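Local coordinates for DUF3829 domain-containing protein (Bacteroides thetaiotaomicron, PDB 3RH3), which is of unknown function, an all-helical DUF3829-like protein that is probably made as a lipoprotein, at residues A[181-193]-A[236-250]. Residues are numbered along the deposited sequence; the frame is centred on the assembly and turned at random.
Sequences YSRKHAMDGVRID and MQKARSKGAYSDKEY. With EDO (1,2-ethanediol), chain D.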
loop_
_atom_site.group_PDB
_atom_site.type_symbol
_atom_site.label_atom_id
_atom_site.label_comp_id
_atom_site.label_asym_id
_atom_site.label_seq_id
_atom_site.Cartn_x
_atom_site.Cartn_y
_atom_site.Cartn_z
ATOM N N TYR A 181 8.232 -2.812 2.831
ATOM C CA TYR A 181 9.475 -2.170 3.189
ATOM C C TYR A 181 9.285 -1.210 4.382
ATOM O O TYR A 181 10.128 -1.209 5.285
ATOM C CB TYR A 181 10.068 -1.425 1.989
ATOM C CG TYR A 181 11.357 -0.732 2.354
ATOM C CD1 TYR A 181 12.553 -1.447 2.454
ATOM C CD2 TYR A 181 11.371 0.618 2.701
ATOM C CE1 TYR A 181 13.708 -0.850 2.940
ATOM C CE2 TYR A 181 12.540 1.240 3.130
ATOM C CZ TYR A 181 13.714 0.507 3.220
ATOM O OH TYR A 181 14.847 1.113 3.702
ATOM N N SER A 182 8.198 -0.411 4.375
ATOM C CA SER A 182 7.865 0.647 5.346
ATOM C C SER A 182 7.758 0.207 6.830
ATOM O O SER A 182 7.456 1.033 7.678
ATOM C CB SER A 182 6.539 1.295 4.950
ATOM O OG SER A 182 5.380 0.619 5.429
ATOM N N ARG A 183 7.927 -1.066 7.130
ATOM C CA ARG A 183 7.766 -1.599 8.471
ATOM C C ARG A 183 9.051 -1.422 9.260
ATOM O O ARG A 183 9.928 -2.291 9.266
ATOM C CB ARG A 183 7.331 -3.074 8.417
ATOM C CG ARG A 183 6.022 -3.266 7.690
ATOM C CD ARG A 183 5.720 -4.705 7.401
ATOM N NE ARG A 183 4.469 -4.762 6.660
ATOM C CZ ARG A 183 3.746 -5.851 6.452
ATOM N NH1 ARG A 183 4.149 -7.024 6.928
ATOM N NH2 ARG A 183 2.607 -5.776 5.779
ATOM N N LYS A 184 9.168 -0.263 9.891
ATOM C CA LYS A 184 10.280 0.107 10.749
ATOM C C LYS A 184 10.430 -0.953 11.839
ATOM O O LYS A 184 9.439 -1.371 12.424
ATOM C CB LYS A 184 10.008 1.496 11.324
ATOM C CG LYS A 184 11.013 2.019 12.303
ATOM C CD LYS A 184 10.791 3.508 12.500
ATOM C CE LYS A 184 11.454 3.982 13.764
ATOM N NZ LYS A 184 12.931 3.933 13.663
ATOM N N HIS A 185 11.671 -1.451 12.025
ATOM C CA HIS A 185 12.054 -2.506 12.970
ATOM C C HIS A 185 11.613 -3.909 12.498
ATOM O O HIS A 185 11.806 -4.880 13.236
ATOM C CB HIS A 185 11.505 -2.223 14.368
ATOM C CG HIS A 185 12.347 -2.762 15.475
ATOM N ND1 HIS A 185 13.524 -2.148 15.850
ATOM C CD2 HIS A 185 12.120 -3.816 16.295
ATOM C CE1 HIS A 185 13.985 -2.852 16.874
ATOM N NE2 HIS A 185 13.169 -3.863 17.182
ATOM N N ALA A 186 11.073 -4.038 11.262
ATOM C CA ALA A 186 10.563 -5.326 10.793
ATOM C C ALA A 186 10.414 -5.400 9.268
ATOM O O ALA A 186 9.477 -6.016 8.776
ATOM C CB ALA A 186 9.211 -5.603 11.450
HETATM N N MSE A 187 11.346 -4.819 8.523
HETATM C CA MSE A 187 11.349 -4.872 7.049
HETATM C C MSE A 187 11.244 -6.350 6.591
HETATM O O MSE A 187 12.043 -7.187 6.990
HETATM C CB MSE A 187 12.625 -4.222 6.519
HETATM C CG MSE A 187 12.578 -4.003 5.025
HETATM SE SE MSE A 187 14.323 -4.042 4.300
HETATM C CE MSE A 187 14.673 -5.968 4.552
ATOM N N ASP A 188 10.206 -6.667 5.859
ATOM C CA ASP A 188 9.906 -8.042 5.470
ATOM C C ASP A 188 10.537 -8.391 4.133
ATOM O O ASP A 188 9.873 -8.303 3.097
ATOM C CB ASP A 188 8.369 -8.226 5.433
ATOM C CG ASP A 188 7.890 -9.663 5.531
ATOM O OD1 ASP A 188 8.699 -10.589 5.243
ATOM O OD2 ASP A 188 6.699 -9.865 5.854
ATOM N N GLY A 189 11.806 -8.826 4.198
ATOM C CA GLY A 189 12.641 -9.173 3.057
ATOM C C GLY A 189 12.082 -10.207 2.103
ATOM O O GLY A 189 11.989 -9.966 0.899
ATOM N N VAL A 190 11.707 -11.359 2.648
ATOM C CA VAL A 190 11.198 -12.506 1.921
ATOM C C VAL A 190 9.915 -12.120 1.157
ATOM O O VAL A 190 9.800 -12.444 -0.031
ATOM C CB VAL A 190 11.024 -13.727 2.890
ATOM C CG1 VAL A 190 9.928 -13.497 3.946
ATOM C CG2 VAL A 190 10.799 -15.031 2.130
ATOM N N ARG A 191 8.978 -11.383 1.808
ATOM C CA ARG A 191 7.764 -10.934 1.147
ATOM C C ARG A 191 8.124 -9.843 0.124
ATOM O O ARG A 191 7.604 -9.886 -0.998
ATOM C CB ARG A 191 6.718 -10.471 2.165
ATOM C CG ARG A 191 6.191 -11.619 3.032
ATOM C CD ARG A 191 4.708 -11.760 2.896
ATOM N NE ARG A 191 4.255 -13.011 3.496
ATOM C CZ ARG A 191 3.750 -14.040 2.822
ATOM N NH1 ARG A 191 3.603 -13.971 1.503
ATOM N NH2 ARG A 191 3.361 -15.136 3.464
ATOM N N ILE A 192 9.086 -8.936 0.436
ATOM C CA ILE A 192 9.519 -7.961 -0.575
ATOM C C ILE A 192 10.007 -8.739 -1.811
ATOM O O ILE A 192 9.574 -8.405 -2.921
ATOM C CB ILE A 192 10.578 -6.932 -0.097
ATOM C CG1 ILE A 192 10.009 -5.960 0.945
ATOM C CG2 ILE A 192 11.209 -6.152 -1.276
ATOM C CD1 ILE A 192 11.093 -5.417 1.907
ATOM N N ASP A 193 10.888 -9.779 -1.612
ATOM C CA ASP A 193 11.432 -10.566 -2.711
ATOM C C ASP A 193 10.323 -11.227 -3.536
ATOM O O ASP A 193 10.376 -11.168 -4.755
ATOM C CB ASP A 193 12.447 -11.613 -2.223
ATOM C CG ASP A 193 13.654 -11.022 -1.495
ATOM O OD1 ASP A 193 13.988 -9.827 -1.756
ATOM O OD2 ASP A 193 14.227 -11.730 -0.612
HETATM N N MSE A 236 14.848 -0.277 -4.784
HETATM C CA MSE A 236 14.292 -1.163 -3.758
HETATM C C MSE A 236 15.247 -2.340 -3.521
HETATM O O MSE A 236 15.459 -2.676 -2.362
HETATM C CB MSE A 236 12.855 -1.622 -4.083
HETATM C CG MSE A 236 12.235 -2.523 -3.006
HETATM SE SE MSE A 236 12.359 -1.792 -1.159
HETATM C CE MSE A 236 10.839 -0.486 -1.262
ATOM N N GLN A 237 15.891 -2.916 -4.571
ATOM C CA GLN A 237 16.845 -4.021 -4.341
ATOM C C GLN A 237 17.945 -3.597 -3.382
ATOM O O GLN A 237 18.299 -4.359 -2.486
ATOM C CB GLN A 237 17.497 -4.477 -5.639
ATOM C CG GLN A 237 16.841 -5.641 -6.312
ATOM C CD GLN A 237 17.840 -6.383 -7.167
ATOM O OE1 GLN A 237 18.330 -7.445 -6.798
ATOM N NE2 GLN A 237 18.166 -5.840 -8.325
ATOM N N LYS A 238 18.474 -2.365 -3.588
ATOM C CA LYS A 238 19.534 -1.755 -2.795
ATOM C C LYS A 238 19.046 -1.485 -1.382
ATOM O O LYS A 238 19.770 -1.768 -0.436
ATOM C CB LYS A 238 20.033 -0.445 -3.459
ATOM C CG LYS A 238 21.200 0.240 -2.714
ATOM C CD LYS A 238 21.244 1.748 -2.948
ATOM C CE LYS A 238 21.727 2.504 -1.730
ATOM N NZ LYS A 238 21.058 3.837 -1.585
ATOM N N ALA A 239 17.857 -0.889 -1.241
ATOM C CA ALA A 239 17.290 -0.581 0.074
ATOM C C ALA A 239 17.071 -1.870 0.888
ATOM O O ALA A 239 17.456 -1.953 2.048
ATOM C CB ALA A 239 15.966 0.169 -0.086
ATOM N N ARG A 240 16.477 -2.869 0.256
ATOM C CA ARG A 240 16.137 -4.158 0.848
ATOM C C ARG A 240 17.417 -4.986 1.242
ATOM O O ARG A 240 17.394 -5.743 2.231
ATOM C CB ARG A 240 15.215 -4.934 -0.142
ATOM C CG ARG A 240 15.552 -6.425 -0.388
ATOM C CD ARG A 240 14.794 -7.206 0.601
ATOM N NE ARG A 240 15.004 -8.650 0.582
ATOM C CZ ARG A 240 15.700 -9.314 1.493
ATOM N NH1 ARG A 240 16.443 -8.659 2.384
ATOM N NH2 ARG A 240 15.666 -10.641 1.520
ATOM N N SER A 241 18.513 -4.829 0.480
ATOM C CA SER A 241 19.766 -5.544 0.746
ATOM C C SER A 241 20.399 -5.178 2.090
ATOM O O SER A 241 21.241 -5.920 2.582
ATOM C CB SER A 241 20.769 -5.265 -0.366
ATOM O OG SER A 241 20.484 -6.159 -1.429
ATOM N N LYS A 242 19.990 -4.043 2.687
ATOM C CA LYS A 242 20.555 -3.568 3.955
ATOM C C LYS A 242 20.013 -4.383 5.123
ATOM O O LYS A 242 20.546 -4.293 6.226
ATOM C CB LYS A 242 20.288 -2.068 4.146
ATOM C CG LYS A 242 20.655 -1.227 2.916
ATOM C CD LYS A 242 21.920 -0.428 3.096
ATOM C CE LYS A 242 21.952 0.793 2.196
ATOM N NZ LYS A 242 21.004 1.852 2.652
ATOM N N GLY A 243 18.944 -5.143 4.860
ATOM C CA GLY A 243 18.289 -6.030 5.813
ATOM C C GLY A 243 17.464 -5.323 6.866
ATOM O O GLY A 243 16.961 -5.970 7.785
ATOM N N ALA A 244 17.316 -3.996 6.740
ATOM C CA ALA A 244 16.538 -3.218 7.697
ATOM C C ALA A 244 15.992 -1.952 7.068
ATOM O O ALA A 244 16.600 -1.400 6.151
ATOM C CB ALA A 244 17.386 -2.870 8.909
ATOM N N TYR A 245 14.841 -1.495 7.576
ATOM C CA TYR A 245 14.196 -0.266 7.164
ATOM C C TYR A 245 15.078 0.920 7.511
ATOM O O TYR A 245 15.644 0.991 8.611
ATOM C CB TYR A 245 12.838 -0.135 7.867
ATOM C CG TYR A 245 12.229 1.255 7.789
ATOM C CD1 TYR A 245 11.395 1.614 6.734
ATOM C CD2 TYR A 245 12.496 2.213 8.770
ATOM C CE1 TYR A 245 10.813 2.881 6.674
ATOM C CE2 TYR A 245 11.925 3.481 8.716
ATOM C CZ TYR A 245 11.097 3.816 7.657
ATOM O OH TYR A 245 10.542 5.064 7.589
ATOM N N SER A 246 15.165 1.862 6.580
ATOM C CA SER A 246 15.912 3.098 6.740
ATOM C C SER A 246 14.954 4.256 6.504
ATOM O O SER A 246 14.266 4.258 5.478
ATOM C CB SER A 246 17.072 3.123 5.746
ATOM O OG SER A 246 17.611 4.421 5.591
ATOM N N ASP A 247 14.898 5.256 7.424
ATOM C CA ASP A 247 14.021 6.421 7.184
ATOM C C ASP A 247 14.492 7.175 5.925
ATOM O O ASP A 247 13.655 7.593 5.121
ATOM C CB ASP A 247 13.958 7.359 8.402
ATOM C CG ASP A 247 12.966 6.916 9.469
ATOM O OD1 ASP A 247 11.750 6.837 9.159
ATOM O OD2 ASP A 247 13.398 6.681 10.626
ATOM N N LYS A 248 15.832 7.258 5.727
ATOM C CA LYS A 248 16.473 7.928 4.594
ATOM C C LYS A 248 16.075 7.259 3.256
ATOM O O LYS A 248 15.767 7.966 2.293
ATOM C CB LYS A 248 18.000 7.951 4.763
ATOM C CG LYS A 248 18.715 8.844 3.749
ATOM C CD LYS A 248 20.171 9.113 4.121
ATOM N N GLU A 249 16.079 5.915 3.205
ATOM C CA GLU A 249 15.728 5.164 1.991
ATOM C C GLU A 249 14.252 5.286 1.694
ATOM O O GLU A 249 13.874 5.472 0.544
ATOM C CB GLU A 249 16.121 3.676 2.123
ATOM C CG GLU A 249 17.625 3.430 2.077
ATOM C CD GLU A 249 18.220 3.255 0.693
ATOM O OE1 GLU A 249 17.548 3.609 -0.306
ATOM O OE2 GLU A 249 19.359 2.742 0.606
ATOM N N TYR A 250 13.422 5.189 2.722
ATOM C CA TYR A 250 11.973 5.261 2.583
ATOM C C TYR A 250 11.530 6.655 2.117
ATOM O O TYR A 250 10.729 6.752 1.188
ATOM C CB TYR A 250 11.272 4.865 3.882
ATOM C CG TYR A 250 9.778 4.747 3.718
ATOM C CD1 TYR A 250 9.226 3.861 2.792
ATOM C CD2 TYR A 250 8.914 5.577 4.422
ATOM C CE1 TYR A 250 7.851 3.799 2.581
ATOM C CE2 TYR A 250 7.534 5.511 4.231
ATOM C CZ TYR A 250 7.008 4.621 3.305
ATOM O OH TYR A 250 5.650 4.524 3.112
HETATM C C1 EDO D . 14.817 1.219 13.039
HETATM O O1 EDO D . 13.878 0.637 13.960
HETATM C C2 EDO D . 14.350 1.098 11.586
HETATM O O2 EDO D . 14.324 -0.248 11.047
HETATM O O HOH W 1 17.130 -0.198 4.000
#
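Helix 189-193, preceded by a type II turn from Arg-183 to Ala-186 and with Asp-188 at its N-cap position, runs nearly antiparallel to helix 236-240 (166°, axes 11.2 Å apart), and the loop on to helix 247-250 folds against that turn, bringing CA of Lys-184 to 5.3 Å from CA of Tyr-245. Tyr-181 is the buried knob, set among Met-236, Ala-239, Glu-249 and Tyr-250. Its ring, carried by a chi1 of 179° that sets CG beside the carbonyl carbon, reaches into the bend between the two helices of 236-250, and there its OH accepts from Ser-246 N at 3.0 Å. The same hydroxyl donates to a water that in turn donates to the carbonyls of Ala-239 and Ala-244, so phenol and water together link the end of helix 216-240 to the turn before helix 247-257. Selenomethionine Met-236 curls round the ring base, SE lying obliquely 4.3 Å from the ring centroid in a Met-aromatic contact. Tyr-245 lies across Lys-184, whose backbone N sits over one ring face, while Tyr-245 CD1, at the ring edge, lies 3.4 Å from Tyr-181 O. On the outer side, Arg-240 grips Asp-193 side-on: NE gives to OD1 and NH2 to OD2, both 2.8 Å and nearly straight, with Gly-189 CA packed 3.4 Å above the guanidinium centre. Ser-246 OG caps helix 247-250 by accepting from Glu-249 N. These are antiparallel neighbouring helices whose loops, 182-188 and 241-246, pack side by side at one end of the C-terminal helical bundle.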